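Local coordinates for protein putative aminopeptidase (Leishmania major, PDB 5NTH) that probably removes amino acids from the N-termini of peptides as a manganese-dependent aminopeptidase of the M17 family, at residues S378-E383 against E497-E502. Sequence-based numbering, arbitrary orientation.
Sequences SGKSVE and EQHLSE
Ser378 and His499 meet through a hydrogen bond of 2.8 Å between Ser378 OG and His499 ND1, and either atom could supply the proton. The hydroxyl comes to the edge of the imidazole, near the ring plane. With chi1 at 69° it is tucked back over its own backbone, where it also accepts a weak, ST-turn-like bond from Lys380 N. Serine suits the place because its short side chain can reach the imidazole edge while serving this turn. Gly379 has positive phi, and a CB there would press on the carbonyl O of Ser378.

A second polar link comes from Lys380, whose long chain bends at chi2, chi3 and chi4 to bring NZ within 3.1 Å of Gln498 O. The ammonium meets this carbonyl at a C=O...N angle of 137°, tilted 19° from its plane. The acceptor belongs to a type I turn, Glu497 to Leu500. This turn, closed by the Leu500 N to Glu497 O bond, leads the chain out of helix 488-497.

Nonpolar contact completes the join. Lys380 CB lies 3.7 Å from His499 CE1, approaching the ring obliquely, and Val382 CG2 stands 4.2 Å from the same carbon. Histidine thus combines an edge nitrogen for the serine with a flat ring for packing, and branched Val382 suits a buried strand position.

Within the catalytic domain, strand 381-383 runs between strands 373-375 and 477-478. His499 packs against Met376, Met477 and Phe495, whereas Ser378 touches Tyr400 of helix 391-404. The contact therefore ties the exit of helix 488-497 to this small sheet, beside helix 391-404.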
loop_
_atom_site.group_PDB
_atom_site.type_symbol
_atom_site.label_atom_id
_atom_site.label_comp_id
_atom_site.label_asym_id
_atom_site.label_seq_id
_atom_site.Cartn_x
_atom_site.Cartn_y
_atom_site.Cartn_z
ATOM N N SER A 378 12.529 12.074 -34.416
ATOM C CA SER A 378 11.603 12.907 -35.137
ATOM C C SER A 378 11.786 14.378 -34.884
ATOM O O SER A 378 11.076 15.185 -35.479
ATOM C CB SER A 378 10.184 12.553 -34.726
ATOM O OG SER A 378 9.968 12.953 -33.391
ATOM N N GLY A 379 12.689 14.721 -33.961
ATOM C CA GLY A 379 12.892 16.103 -33.495
ATOM C C GLY A 379 12.084 16.519 -32.263
ATOM O O GLY A 379 12.458 17.462 -31.568
ATOM N N LYS A 380 10.990 15.813 -31.981
ATOM C CA LYS A 380 10.111 16.125 -30.872
ATOM C C LYS A 380 10.814 15.768 -29.548
ATOM O O LYS A 380 11.414 14.690 -29.426
ATOM C CB LYS A 380 8.782 15.371 -31.028
ATOM C CG LYS A 380 8.008 15.696 -32.303
ATOM C CD LYS A 380 6.951 16.782 -32.122
ATOM C CE LYS A 380 5.525 16.225 -32.132
ATOM N NZ LYS A 380 5.081 15.818 -33.494
ATOM N N SER A 381 10.756 16.691 -28.587
ATOM C CA SER A 381 11.397 16.511 -27.290
ATOM C C SER A 381 10.428 15.860 -26.303
ATOM O O SER A 381 9.247 16.198 -26.281
ATOM C CB SER A 381 11.882 17.859 -26.753
ATOM O OG SER A 381 10.790 18.723 -26.504
ATOM N N VAL A 382 10.916 14.939 -25.482
ATOM C CA VAL A 382 10.028 14.200 -24.594
ATOM C C VAL A 382 10.487 14.297 -23.164
ATOM O O VAL A 382 11.650 14.035 -22.871
ATOM C CB VAL A 382 9.926 12.708 -24.991
ATOM C CG1 VAL A 382 9.091 11.935 -23.982
ATOM C CG2 VAL A 382 9.280 12.589 -26.347
ATOM N N GLU A 383 9.568 14.639 -22.271
ATOM C CA GLU A 383 9.892 14.684 -20.845
ATOM C C GLU A 383 9.483 13.369 -20.176
ATOM O O GLU A 383 8.300 13.094 -20.000
ATOM C CB GLU A 383 9.204 15.855 -20.137
ATOM C CG GLU A 383 9.851 16.145 -18.777
ATOM C CD GLU A 383 9.091 17.137 -17.911
ATOM O OE1 GLU A 383 7.961 17.517 -18.304
ATOM O OE2 GLU A 383 9.632 17.517 -16.822
ATOM N N GLU A 497 2.142 7.740 -32.422
ATOM C CA GLU A 497 1.696 8.434 -33.608
ATOM C C GLU A 497 2.443 9.754 -33.853
ATOM O O GLU A 497 2.714 10.113 -35.003
ATOM C CB GLU A 497 0.217 8.719 -33.518
ATOM C CG GLU A 497 -0.403 9.093 -34.840
ATOM C CD GLU A 497 -1.881 9.365 -34.706
ATOM O OE1 GLU A 497 -2.349 9.512 -33.557
ATOM O OE2 GLU A 497 -2.581 9.432 -35.752
ATOM N N GLN A 498 2.813 10.469 -32.796
ATOM C CA GLN A 498 3.414 11.777 -33.007
ATOM C C GLN A 498 4.772 11.717 -33.654
ATOM O O GLN A 498 5.253 12.738 -34.093
ATOM C CB GLN A 498 3.545 12.544 -31.705
ATOM C CG GLN A 498 2.277 12.707 -30.899
ATOM C CD GLN A 498 1.069 13.019 -31.760
ATOM O OE1 GLN A 498 0.251 12.133 -32.027
ATOM N NE2 GLN A 498 0.961 14.252 -32.220
ATOM N N HIS A 499 5.397 10.545 -33.721
ATOM C CA HIS A 499 6.774 10.441 -34.219
ATOM C C HIS A 499 6.830 9.966 -35.655
ATOM O O HIS A 499 7.908 9.724 -36.187
ATOM C CB HIS A 499 7.635 9.630 -33.225
ATOM C CG HIS A 499 7.672 10.281 -31.868
ATOM N ND1 HIS A 499 8.449 11.387 -31.596
ATOM C CD2 HIS A 499 6.912 10.083 -30.762
ATOM C CE1 HIS A 499 8.201 11.808 -30.368
ATOM N NE2 HIS A 499 7.268 11.036 -29.841
ATOM N N LEU A 500 5.664 9.873 -36.290
ATOM C CA LEU A 500 5.604 9.499 -37.695
ATOM C C LEU A 500 6.091 10.677 -38.489
ATOM O O LEU A 500 5.569 11.779 -38.338
ATOM C CB LEU A 500 4.191 9.171 -38.172
ATOM C CG LEU A 500 3.409 8.127 -37.388
ATOM C CD1 LEU A 500 1.936 8.225 -37.723
ATOM C CD2 LEU A 500 3.933 6.730 -37.645
ATOM N N SER A 501 7.082 10.432 -39.333
ATOM C CA SER A 501 7.509 11.396 -40.307
ATOM C C SER A 501 6.330 12.037 -41.049
ATOM O O SER A 501 5.346 11.386 -41.382
ATOM C CB SER A 501 8.432 10.744 -41.316
ATOM O OG SER A 501 8.503 11.556 -42.471
ATOM N N GLU A 502 6.457 13.338 -41.289
ATOM C CA GLU A 502 5.407 14.119 -41.942
ATOM C C GLU A 502 5.223 13.713 -43.393
ATOM O O GLU A 502 4.180 13.941 -43.939
ATOM C CB GLU A 502 5.665 15.622 -41.793
ATOM C CG GLU A 502 5.463 16.115 -40.354
ATOM C CD GLU A 502 5.457 17.648 -40.191
ATOM O OE1 GLU A 502 4.931 18.372 -41.103
ATOM O OE2 GLU A 502 5.956 18.131 -39.121
#